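Local coordinates for histone-lysine N-methyltransferase SETMAR (Homo sapiens, PDB 3BO5), which dimethylates a lysine of histone H3 with S-adenosyl-L-methionine through its SET domain and, fused to a mariner transposase, acts in DNA double-strand break repair, at residues P31-A36 with K136-R141; F128-T133 with G206-H211; C153-E158 with L245-S250. The protein carries 2 engineered substitutions. All coordinates share one frame; numbering follows the deposited sequence.

Contact 1: P31-A36 with K136-R141. With SAH (S-adenosyl-L-homocysteine), chain F.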
loop_
_atom_site.group_PDB
_atom_site.type_symbol
_atom_site.label_atom_id
_atom_site.label_comp_id
_atom_site.label_asym_id
_atom_site.label_seq_id
_atom_site.Cartn_x
_atom_site.Cartn_y
_atom_site.Cartn_z
ATOM N N PRO A 31 -21.560 13.654 -3.809
ATOM C CA PRO A 31 -22.599 13.449 -2.788
ATOM C C PRO A 31 -23.639 12.549 -3.376
ATOM O O PRO A 31 -23.996 12.714 -4.539
ATOM C CB PRO A 31 -23.220 14.841 -2.636
ATOM C CG PRO A 31 -22.073 15.760 -2.859
ATOM C CD PRO A 31 -21.235 15.090 -3.958
ATOM N N GLY A 32 -24.106 11.581 -2.601
ATOM C CA GLY A 32 -25.143 10.671 -3.088
ATOM C C GLY A 32 -24.646 9.587 -4.007
ATOM O O GLY A 32 -25.441 8.872 -4.612
ATOM N N ALA A 33 -23.319 9.456 -4.130
ATOM C CA ALA A 33 -22.726 8.340 -4.892
ATOM C C ALA A 33 -21.774 7.583 -3.977
ATOM O O ALA A 33 -21.071 8.201 -3.156
ATOM C CB ALA A 33 -21.982 8.832 -6.164
ATOM N N ALA A 34 -21.768 6.254 -4.116
ATOM C CA ALA A 34 -20.856 5.387 -3.338
ATOM C C ALA A 34 -20.265 4.250 -4.172
ATOM O O ALA A 34 -20.927 3.678 -5.067
ATOM C CB ALA A 34 -21.558 4.793 -2.132
ATOM N N PRO A 35 -19.002 3.880 -3.892
ATOM C CA PRO A 35 -18.490 2.715 -4.583
ATOM C C PRO A 35 -19.219 1.418 -4.257
ATOM O O PRO A 35 -19.851 1.310 -3.183
ATOM C CB PRO A 35 -17.025 2.612 -4.110
ATOM C CG PRO A 35 -16.811 3.620 -3.164
ATOM C CD PRO A 35 -17.977 4.542 -3.057
ATOM N N ALA A 36 -19.068 0.423 -5.135
ATOM C CA ALA A 36 -19.529 -0.936 -4.827
ATOM C C ALA A 36 -19.081 -1.424 -3.449
ATOM O O ALA A 36 -17.905 -1.321 -3.089
ATOM C CB ALA A 36 -19.068 -1.891 -5.867
ATOM N N LYS A 136 -11.761 6.067 -15.200
ATOM C CA LYS A 136 -11.021 5.009 -14.502
ATOM C C LYS A 136 -11.844 4.411 -13.361
ATOM O O LYS A 136 -11.315 3.628 -12.557
ATOM C CB LYS A 136 -9.696 5.604 -13.970
ATOM C CG LYS A 136 -8.801 6.211 -15.075
ATOM C CD LYS A 136 -7.552 6.878 -14.468
ATOM C CE LYS A 136 -7.881 7.909 -13.421
ATOM N NZ LYS A 136 -6.622 8.774 -13.237
ATOM N N GLY A 137 -13.164 4.702 -13.298
ATOM C CA GLY A 137 -13.985 4.238 -12.178
ATOM C C GLY A 137 -13.693 5.057 -10.975
ATOM O O GLY A 137 -13.431 6.253 -11.097
ATOM N N TRP A 138 -13.764 4.440 -9.802
ATOM C CA TRP A 138 -13.521 5.223 -8.589
ATOM C C TRP A 138 -12.021 5.382 -8.412
ATOM O O TRP A 138 -11.218 4.560 -8.916
ATOM C CB TRP A 138 -14.072 4.489 -7.363
ATOM C CG TRP A 138 -15.548 4.481 -7.401
ATOM C CD1 TRP A 138 -16.361 3.578 -8.044
ATOM C CD2 TRP A 138 -16.392 5.511 -6.909
ATOM N NE1 TRP A 138 -17.704 3.963 -7.881
ATOM C CE2 TRP A 138 -17.729 5.147 -7.215
ATOM C CE3 TRP A 138 -16.149 6.687 -6.210
ATOM C CZ2 TRP A 138 -18.829 5.920 -6.807
ATOM C CZ3 TRP A 138 -17.262 7.441 -5.758
ATOM C CH2 TRP A 138 -18.566 7.070 -6.121
ATOM N N GLY A 139 -11.605 6.476 -7.793
ATOM C CA GLY A 139 -10.194 6.655 -7.405
ATOM C C GLY A 139 -10.106 7.190 -5.993
ATOM O O GLY A 139 -11.139 7.394 -5.332
ATOM N N LEU A 140 -8.885 7.438 -5.583
ATOM C CA LEU A 140 -8.627 8.034 -4.232
ATOM C C LEU A 140 -7.881 9.315 -4.479
ATOM O O LEU A 140 -6.877 9.354 -5.226
ATOM C CB LEU A 140 -7.802 7.074 -3.393
ATOM C CG LEU A 140 -7.733 7.455 -1.911
ATOM C CD1 LEU A 140 -9.090 7.214 -1.298
ATOM C CD2 LEU A 140 -6.666 6.596 -1.214
ATOM N N ARG A 141 -8.345 10.377 -3.807
ATOM C CA ARG A 141 -7.562 11.610 -3.851
ATOM C C ARG A 141 -7.377 12.150 -2.438
ATOM O O ARG A 141 -8.056 11.762 -1.539
ATOM C CB ARG A 141 -8.192 12.674 -4.791
ATOM C CG ARG A 141 -9.563 13.154 -4.311
ATOM C CD ARG A 141 -10.135 14.136 -5.358
ATOM N NE ARG A 141 -11.557 14.348 -5.105
ATOM C CZ ARG A 141 -12.369 14.923 -6.005
ATOM N NH1 ARG A 141 -11.858 15.320 -7.191
ATOM N NH2 ARG A 141 -13.645 15.128 -5.751
HETATM N N SAH F . -10.982 2.221 -10.389
HETATM C CA SAH F . -11.063 1.127 -9.369
HETATM C CB SAH F . -9.988 1.273 -8.265
HETATM C CG SAH F . -8.643 0.746 -8.796
HETATM S SD SAH F . -8.673 -1.054 -9.040
HETATM C C SAH F . -12.493 1.110 -8.784
HETATM O O SAH F . -13.384 1.788 -9.287
HETATM O OXT SAH F . -12.699 0.378 -7.762
HETATM C "C5'" SAH F . -7.994 -1.156 -10.708
HETATM C "C4'" SAH F . -8.988 -0.839 -11.822
HETATM O "O4'" SAH F . -9.201 0.571 -11.943
HETATM C "C3'" SAH F . -8.503 -1.246 -13.183
HETATM O "O3'" SAH F . -8.795 -2.648 -13.437
HETATM C "C2'" SAH F . -9.246 -0.336 -14.117
HETATM O "O2'" SAH F . -10.645 -0.666 -14.194
HETATM C "C1'" SAH F . -9.205 0.958 -13.330
HETATM N N9 SAH F . -7.958 1.721 -13.539
HETATM C C8 SAH F . -6.965 2.016 -12.608
HETATM N N7 SAH F . -6.069 2.797 -13.180
HETATM C C5 SAH F . -6.454 3.059 -14.446
HETATM C C6 SAH F . -5.827 3.801 -15.471
HETATM N N6 SAH F . -4.709 4.520 -15.353
HETATM N N1 SAH F . -6.503 3.792 -16.687
HETATM C C2 SAH F . -7.669 3.115 -16.864
HETATM N N3 SAH F . -8.329 2.399 -15.886
HETATM C C4 SAH F . -7.631 2.355 -14.717
HETATM O O HOH W 1 -20.447 2.074 -7.950
#

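Contact 2: F128-T133 with G206-H211. With SAH (S-adenosyl-L-homocysteine), chain F.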
loop_
_atom_site.group_PDB
_atom_site.type_symbol
_atom_site.label_atom_id
_atom_site.label_comp_id
_atom_site.label_asym_id
_atom_site.label_seq_id
_atom_site.Cartn_x
_atom_site.Cartn_y
_atom_site.Cartn_z
ATOM N N PHE A 128 -8.556 11.681 3.046
ATOM C CA PHE A 128 -8.713 11.261 1.673
ATOM C C PHE A 128 -10.136 11.209 1.286
ATOM O O PHE A 128 -11.010 11.334 2.144
ATOM C CB PHE A 128 -8.130 9.856 1.521
ATOM C CG PHE A 128 -6.701 9.792 1.971
ATOM C CD1 PHE A 128 -5.721 10.547 1.369
ATOM C CD2 PHE A 128 -6.317 8.888 2.967
ATOM C CE1 PHE A 128 -4.381 10.517 1.789
ATOM C CE2 PHE A 128 -4.966 8.849 3.388
ATOM C CZ PHE A 128 -4.000 9.666 2.806
ATOM N N GLN A 129 -10.399 11.016 -0.008
ATOM C CA GLN A 129 -11.773 10.954 -0.514
ATOM C C GLN A 129 -11.788 9.993 -1.676
ATOM O O GLN A 129 -10.901 10.091 -2.561
ATOM C CB GLN A 129 -12.204 12.357 -0.939
ATOM C CG GLN A 129 -13.614 12.484 -1.356
ATOM C CD GLN A 129 -13.873 13.810 -2.044
ATOM O OE1 GLN A 129 -13.487 14.013 -3.180
ATOM N NE2 GLN A 129 -14.471 14.755 -1.316
ATOM N N VAL A 130 -12.719 9.060 -1.625
ATOM C CA VAL A 130 -12.882 8.143 -2.779
ATOM C C VAL A 130 -13.773 8.925 -3.710
ATOM O O VAL A 130 -14.828 9.487 -3.304
ATOM C CB VAL A 130 -13.537 6.873 -2.333
ATOM C CG1 VAL A 130 -13.881 6.031 -3.513
ATOM C CG2 VAL A 130 -12.625 6.152 -1.408
ATOM N N PHE A 131 -13.449 8.994 -4.986
ATOM C CA PHE A 131 -14.239 9.889 -5.866
ATOM C C PHE A 131 -14.396 9.314 -7.254
ATOM O O PHE A 131 -13.613 8.499 -7.658
ATOM C CB PHE A 131 -13.599 11.278 -5.991
ATOM C CG PHE A 131 -12.339 11.305 -6.850
ATOM C CD1 PHE A 131 -12.336 11.913 -8.122
ATOM C CD2 PHE A 131 -11.204 10.662 -6.414
ATOM C CE1 PHE A 131 -11.139 11.923 -8.940
ATOM C CE2 PHE A 131 -10.009 10.653 -7.220
ATOM C CZ PHE A 131 -10.014 11.279 -8.475
ATOM N N LYS A 132 -15.449 9.693 -7.963
ATOM C CA LYS A 132 -15.643 9.151 -9.311
ATOM C C LYS A 132 -14.766 9.910 -10.307
ATOM O O LYS A 132 -14.870 11.136 -10.487
ATOM C CB LYS A 132 -17.115 9.222 -9.686
ATOM C CG LYS A 132 -17.384 8.386 -10.916
ATOM C CD LYS A 132 -17.384 6.911 -10.533
ATOM C CE LYS A 132 -17.291 6.021 -11.695
ATOM N NZ LYS A 132 -17.888 4.743 -11.220
ATOM N N THR A 133 -13.858 9.152 -10.909
ATOM C CA THR A 133 -13.004 9.688 -11.966
ATOM C C THR A 133 -13.750 9.736 -13.307
ATOM O O THR A 133 -14.780 9.083 -13.439
ATOM C CB THR A 133 -11.683 8.907 -12.205
ATOM O OG1 THR A 133 -11.990 7.642 -12.805
ATOM C CG2 THR A 133 -10.930 8.639 -10.908
ATOM N N GLY A 206 -6.617 1.623 0.181
ATOM C CA GLY A 206 -5.661 1.552 -0.905
ATOM C C GLY A 206 -6.184 0.867 -2.153
ATOM O O GLY A 206 -5.635 1.055 -3.261
ATOM N N ARG A 207 -7.222 0.047 -1.988
ATOM C CA ARG A 207 -7.829 -0.646 -3.140
ATOM C C ARG A 207 -8.326 0.365 -4.169
ATOM O O ARG A 207 -8.500 0.010 -5.333
ATOM C CB ARG A 207 -8.984 -1.587 -2.726
ATOM C CG ARG A 207 -10.200 -0.766 -2.258
ATOM C CD ARG A 207 -11.123 -1.599 -1.477
ATOM N NE ARG A 207 -11.688 -2.715 -2.248
ATOM C CZ ARG A 207 -12.730 -2.578 -3.089
ATOM N NH1 ARG A 207 -13.246 -1.350 -3.328
ATOM N NH2 ARG A 207 -13.292 -3.670 -3.711
ATOM N N PHE A 208 -8.584 1.628 -3.749
ATOM C CA PHE A 208 -9.099 2.608 -4.729
ATOM C C PHE A 208 -8.045 3.355 -5.517
ATOM O O PHE A 208 -8.371 4.148 -6.385
ATOM C CB PHE A 208 -9.986 3.628 -4.008
ATOM C CG PHE A 208 -11.287 3.017 -3.551
ATOM C CD1 PHE A 208 -12.269 2.674 -4.506
ATOM C CD2 PHE A 208 -11.536 2.768 -2.195
ATOM C CE1 PHE A 208 -13.467 2.065 -4.090
ATOM C CE2 PHE A 208 -12.733 2.152 -1.785
ATOM C CZ PHE A 208 -13.723 1.848 -2.747
ATOM N N LEU A 209 -6.769 3.072 -5.252
ATOM C CA LEU A 209 -5.705 3.759 -5.978
ATOM C C LEU A 209 -5.621 3.333 -7.412
ATOM O O LEU A 209 -5.390 2.127 -7.695
ATOM C CB LEU A 209 -4.388 3.455 -5.349
ATOM C CG LEU A 209 -4.263 4.072 -3.939
ATOM C CD1 LEU A 209 -3.092 3.387 -3.182
ATOM C CD2 LEU A 209 -4.166 5.626 -3.964
ATOM N N ASN A 210 -5.786 4.310 -8.303
ATOM C CA ASN A 210 -5.581 3.997 -9.721
ATOM C C ASN A 210 -4.111 3.960 -10.115
ATOM O O ASN A 210 -3.211 4.410 -9.377
ATOM C CB ASN A 210 -6.421 4.979 -10.569
ATOM C CG ASN A 210 -7.875 4.666 -10.470
ATOM O OD1 ASN A 210 -8.271 3.506 -10.519
ATOM N ND2 ASN A 210 -8.708 5.712 -10.369
ATOM N N HIS A 211 -3.841 3.362 -11.293
ATOM C CA HIS A 211 -2.496 3.342 -11.794
ATOM C C HIS A 211 -2.170 4.652 -12.506
ATOM O O HIS A 211 -2.969 5.262 -13.150
ATOM C CB HIS A 211 -2.486 2.295 -12.951
ATOM C CG HIS A 211 -1.253 2.347 -13.762
ATOM N ND1 HIS A 211 -0.040 1.881 -13.294
ATOM C CD2 HIS A 211 -1.026 2.838 -15.010
ATOM C CE1 HIS A 211 0.891 2.094 -14.225
ATOM N NE2 HIS A 211 0.314 2.707 -15.261
HETATM N N SAH F . -10.982 2.221 -10.389
HETATM C CA SAH F . -11.063 1.127 -9.369
HETATM C CB SAH F . -9.988 1.273 -8.265
HETATM C CG SAH F . -8.643 0.746 -8.796
HETATM S SD SAH F . -8.673 -1.054 -9.040
HETATM C C SAH F . -12.493 1.110 -8.784
HETATM O O SAH F . -13.384 1.788 -9.287
HETATM O OXT SAH F . -12.699 0.378 -7.762
HETATM C "C5'" SAH F . -7.994 -1.156 -10.708
HETATM C "C4'" SAH F . -8.988 -0.839 -11.822
HETATM O "O4'" SAH F . -9.201 0.571 -11.943
HETATM C "C3'" SAH F . -8.503 -1.246 -13.183
HETATM O "O3'" SAH F . -8.795 -2.648 -13.437
HETATM C "C2'" SAH F . -9.246 -0.336 -14.117
HETATM O "O2'" SAH F . -10.645 -0.666 -14.194
HETATM C "C1'" SAH F . -9.205 0.958 -13.330
HETATM N N9 SAH F . -7.958 1.721 -13.539
HETATM C C8 SAH F . -6.965 2.016 -12.608
HETATM N N7 SAH F . -6.069 2.797 -13.180
HETATM C C5 SAH F . -6.454 3.059 -14.446
HETATM C C6 SAH F . -5.827 3.801 -15.471
HETATM N N6 SAH F . -4.709 4.520 -15.353
HETATM N N1 SAH F . -6.503 3.792 -16.687
HETATM C C2 SAH F . -7.669 3.115 -16.864
HETATM N N3 SAH F . -8.329 2.399 -15.886
HETATM C C4 SAH F . -7.631 2.355 -14.717
#

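Contact 3: C153-E158 with L245-S250. With SAH (S-adenosyl-L-homocysteine), chain F.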
loop_
_atom_site.group_PDB
_atom_site.type_symbol
_atom_site.label_atom_id
_atom_site.label_comp_id
_atom_site.label_asym_id
_atom_site.label_seq_id
_atom_site.Cartn_x
_atom_site.Cartn_y
_atom_site.Cartn_z
ATOM N N CYS A 153 -0.847 5.660 2.630
ATOM C CA CYS A 153 -1.718 4.576 3.094
ATOM C C CYS A 153 -1.085 3.238 2.748
ATOM O O CYS A 153 -0.177 3.176 1.939
ATOM C CB CYS A 153 -3.145 4.670 2.506
ATOM S SG CYS A 153 -3.172 4.437 0.714
ATOM N N GLU A 154 -1.570 2.185 3.410
ATOM C CA GLU A 154 -1.215 0.812 2.935
ATOM C C GLU A 154 -2.099 0.375 1.802
ATOM O O GLU A 154 -3.142 0.917 1.526
ATOM C CB GLU A 154 -1.426 -0.242 4.051
ATOM C CG GLU A 154 -0.485 -0.094 5.150
ATOM C CD GLU A 154 -0.732 -1.167 6.227
ATOM O OE1 GLU A 154 -0.638 -0.801 7.402
ATOM O OE2 GLU A 154 -1.036 -2.373 5.892
ATOM N N TYR A 155 -1.599 -0.676 1.128
ATOM C CA TYR A 155 -2.476 -1.490 0.289
ATOM C C TYR A 155 -2.625 -2.785 1.083
ATOM O O TYR A 155 -1.731 -3.626 1.147
ATOM C CB TYR A 155 -1.734 -1.719 -1.036
ATOM C CG TYR A 155 -2.641 -2.212 -2.165
ATOM C CD1 TYR A 155 -3.465 -1.341 -2.899
ATOM C CD2 TYR A 155 -2.667 -3.588 -2.462
ATOM C CE1 TYR A 155 -4.310 -1.767 -3.897
ATOM C CE2 TYR A 155 -3.527 -4.062 -3.499
ATOM C CZ TYR A 155 -4.330 -3.162 -4.199
ATOM O OH TYR A 155 -5.159 -3.582 -5.188
ATOM N N ALA A 156 -3.826 -2.900 1.700
ATOM C CA ALA A 156 -4.071 -3.995 2.699
ATOM C C ALA A 156 -5.326 -4.805 2.323
ATOM O O ALA A 156 -6.263 -4.271 1.846
ATOM C CB ALA A 156 -4.268 -3.385 4.136
ATOM N N GLY A 157 -5.272 -6.118 2.533
ATOM C CA GLY A 157 -6.449 -6.947 2.252
ATOM C C GLY A 157 -6.129 -8.358 2.597
ATOM O O GLY A 157 -5.402 -8.608 3.541
ATOM N N GLU A 158 -6.836 -9.301 1.963
ATOM C CA GLU A 158 -6.540 -10.690 2.299
ATOM C C GLU A 158 -5.169 -11.069 1.790
ATOM O O GLU A 158 -4.821 -10.767 0.627
ATOM C CB GLU A 158 -7.517 -11.604 1.545
ATOM C CG GLU A 158 -8.939 -11.503 2.015
ATOM C CD GLU A 158 -9.830 -12.432 1.247
ATOM O OE1 GLU A 158 -10.427 -12.005 0.267
ATOM O OE2 GLU A 158 -9.823 -13.616 1.623
ATOM N N LEU A 245 -4.453 10.255 -6.123
ATOM C CA LEU A 245 -3.301 9.463 -5.626
ATOM C C LEU A 245 -3.171 8.242 -6.547
ATOM O O LEU A 245 -4.214 7.619 -6.872
ATOM C CB LEU A 245 -3.596 9.004 -4.204
ATOM C CG LEU A 245 -3.735 10.188 -3.227
ATOM C CD1 LEU A 245 -4.322 9.687 -1.929
ATOM C CD2 LEU A 245 -2.378 10.840 -2.962
ATOM N N SER A 246 -1.959 7.929 -6.947
ATOM C CA SER A 246 -1.765 6.803 -7.896
ATOM C C SER A 246 -0.494 6.102 -7.607
ATOM O O SER A 246 0.459 6.683 -7.040
ATOM C CB SER A 246 -1.729 7.365 -9.283
ATOM O OG SER A 246 -0.659 8.302 -9.452
ATOM N N TYR A 247 -0.395 4.834 -8.020
ATOM C CA TYR A 247 0.927 4.213 -7.997
ATOM C C TYR A 247 1.069 3.392 -9.285
ATOM O O TYR A 247 0.112 3.292 -10.059
ATOM C CB TYR A 247 1.159 3.276 -6.809
ATOM C CG TYR A 247 0.340 2.003 -6.627
ATOM C CD1 TYR A 247 0.823 0.768 -7.056
ATOM C CD2 TYR A 247 -0.895 2.029 -5.887
ATOM C CE1 TYR A 247 0.139 -0.403 -6.756
ATOM C CE2 TYR A 247 -1.580 0.842 -5.594
ATOM C CZ TYR A 247 -1.057 -0.345 -6.052
ATOM O OH TYR A 247 -1.614 -1.573 -5.751
ATOM N N ASP A 248 2.306 2.946 -9.503
ATOM C CA ASP A 248 2.567 2.233 -10.747
ATOM C C ASP A 248 2.249 0.770 -10.590
ATOM O O ASP A 248 2.897 0.086 -9.798
ATOM C CB ASP A 248 4.033 2.425 -11.085
ATOM C CG ASP A 248 4.517 1.603 -12.298
ATOM O OD1 ASP A 248 3.731 0.921 -12.999
ATOM O OD2 ASP A 248 5.766 1.773 -12.533
ATOM N N TYR A 249 1.212 0.304 -11.312
ATOM C CA TYR A 249 0.788 -1.086 -11.130
ATOM C C TYR A 249 1.893 -2.088 -11.549
ATOM O O TYR A 249 1.779 -3.255 -11.167
ATOM C CB TYR A 249 -0.464 -1.377 -11.959
ATOM C CG TYR A 249 -1.745 -0.846 -11.378
ATOM C CD1 TYR A 249 -1.744 0.052 -10.297
ATOM C CD2 TYR A 249 -2.977 -1.253 -11.905
ATOM C CE1 TYR A 249 -2.962 0.560 -9.802
ATOM C CE2 TYR A 249 -4.178 -0.791 -11.401
ATOM C CZ TYR A 249 -4.151 0.132 -10.339
ATOM O OH TYR A 249 -5.354 0.566 -9.897
ATOM N N SER A 250 2.895 -1.672 -12.359
ATOM C CA SER A 250 4.011 -2.573 -12.668
ATOM C C SER A 250 5.073 -2.590 -11.622
ATOM O O SER A 250 5.991 -3.429 -11.665
ATOM C CB SER A 250 4.666 -2.166 -14.005
ATOM O OG SER A 250 5.419 -0.999 -13.802
HETATM N N SAH F . -10.982 2.221 -10.389
HETATM C CA SAH F . -11.063 1.127 -9.369
HETATM C CB SAH F . -9.988 1.273 -8.265
HETATM C CG SAH F . -8.643 0.746 -8.796
HETATM S SD SAH F . -8.673 -1.054 -9.040
HETATM C C SAH F . -12.493 1.110 -8.784
HETATM O O SAH F . -13.384 1.788 -9.287
HETATM O OXT SAH F . -12.699 0.378 -7.762
HETATM C "C5'" SAH F . -7.994 -1.156 -10.708
HETATM C "C4'" SAH F . -8.988 -0.839 -11.822
HETATM O "O4'" SAH F . -9.201 0.571 -11.943
HETATM C "C3'" SAH F . -8.503 -1.246 -13.183
HETATM O "O3'" SAH F . -8.795 -2.648 -13.437
HETATM C "C2'" SAH F . -9.246 -0.336 -14.117
HETATM O "O2'" SAH F . -10.645 -0.666 -14.194
HETATM C "C1'" SAH F . -9.205 0.958 -13.330
HETATM N N9 SAH F . -7.958 1.721 -13.539
HETATM C C8 SAH F . -6.965 2.016 -12.608
HETATM N N7 SAH F . -6.069 2.797 -13.180
HETATM C C5 SAH F . -6.454 3.059 -14.446
HETATM C C6 SAH F . -5.827 3.801 -15.471
HETATM N N6 SAH F . -4.709 4.520 -15.353
HETATM N N1 SAH F . -6.503 3.792 -16.687
HETATM C C2 SAH F . -7.669 3.115 -16.864
HETATM N N3 SAH F . -8.329 2.399 -15.886
HETATM C C4 SAH F . -7.631 2.355 -14.717
#

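Contact 1: P31-A36 with K136-R141
Pro35 lies over one face of the Trp138 indole: its CB stands 3.9 Å from the centroid of the five-membered ring, almost on the ring normal, a CH-pi contact between the C-H groups of a rigid pyrrolidine and an electron-rich ring. Farther along the indole, Ala34 C comes to 3.4 Å from Trp138 CZ2, and the small methyl of Ala33 meets the edge, its CB 3.8 Å from Trp138 CH2. One water joins Trp138 NE1 to Ala34 O by two weak bonds. Trp138 opens strand 138-142 of the SET domain, whereas 31-36 belongs to the pre-SET region, so the indole links the two parts of the fold. The Trp138 backbone grips the amino acid end of S-adenosyl-L-homocysteine: Trp138 N donates to ligand O (2.7 Å), and ligand N donates to Trp138 O (2.8 Å). The side chain has CG anti to its carbonyl carbon (chi1 -69°), which turns the indole toward the loop while ligand O sits at the ring edge. A leucine here would probably leave Pro35 without its flat platform. Farther out, Thr133 OG1 bonds both Lys136 N and Gly137 O within the turn that precedes Trp138.

Contact 2: F128-T133 with G206-H211
Val130 sets both of its methyls against one side of the Phe208 ring. CG1 stands over the centre of that face, 3.9 Å from the centroid and 11° off the normal, in a CH-pi contact, while CG2 touches Phe208 CD2 at 3.6 Å. The branched valine suits a strand and offers two methyls to one ring: CG1 lies anti to its own backbone N (chi1 172°) and CG2 takes the position beside that N, so the pair spreads across the phenyl. The other face of Phe208 is met by Arg207 CG, closer to the rim, which leaves the ring sandwiched between aliphatic groups. Strand 128-132 pairs with 138-142 in the SET-domain sheet that also carries 210-211; the 3-10 segment 206-208 packs its Phe208 against strand 128-132, with no hydrogen bond between the two segments.

Thr133 follows at the strand's end. Its CG2 approaches Asn210 ND2 at 3.7 Å, the two side chains coming from opposite directions, whereas its OG1, held by Gly137 O, faces elsewhere. Asn210 suits its place because ND2 donates to Glu244 OE2 and to Trp138 O, holding the amide between two strands.

The segment 206-211 holds the Asn-His of the NHSC motif of SET domains and lines the cofactor site. His211 reads the adenine with its backbone: His211 N donates to ligand N7 (3.0 Å), and ligand N6 donates to His211 O (2.9 Å). The division of labour is therefore chemical. Val130 on Phe208 forms an apolar layer behind residues that line the pocket, while the backbone of His211 supplies the paired donor and acceptor that match the Hoogsteen edge of an adenine, a pattern that probably helps to select this base.

Contact 3: C153-E158 with L245-S250
Tyr155 has CG anti to its backbone N (chi1 -164°), and Tyr247 holds CG between its own N and carbonyl carbon (chi1 64°); these settings swing the two rings toward each other, with the CA atoms of Tyr155 and Tyr247 10.6 Å apart. They meet in an offset edge-to-face (T-shaped) pair inside the SET domain, where strand 151-160 faces strand 244-247 of another sheet. The edge of Tyr247 points at the face of Tyr155, with centroids 5.7 Å apart and planes at 78°. Tyr247 OH lies above that face toward the rim, 3.3 Å from Tyr155 CE1. Tyrosine suits both places, since each ring fills the apolar interior among Leu233, Met219 and Ile181 while its hydroxyl finds a polar partner: Tyr155 OH bonds Tyr179 O, and Tyr247 OH bonds Arg264 NH1. After the strand comes an Asx turn, in which Ser250 N donates to Asp248 OD1 (2.8 Å). Tyr249 CD1 lies over one face of Tyr247, toward its rim, and Tyr249 itself touches the ligand. Its hydroxyl bonds Leu209 O, and Tyr249 OH also approaches ligand C5' at 3.3 Å, with the carbon near the plane of the ring.

Overall arrangement
From the N terminus, the pre-SET loop 31-36 comes first and contact 1 closes about a hundred residues later on strand 138-142, enclosing strand 128-132. That strand opens contact 2 before contact 1 has closed, so the two cross, and contact 2 closes at 206-211. Segment 153-158 lies inside that span, and contact 3 closes at 245-250, so contacts 2 and 3 cross as well, whereas contacts 1 and 3 follow in series. Strands 128-132, 138-142, 244-247 and 210-211 share one sheet, and contact 3 joins it to the larger sheet through strand 151-160. All three contacts touch S-adenosyl-L-homocysteine, contacts 1 and 2 lying closest together.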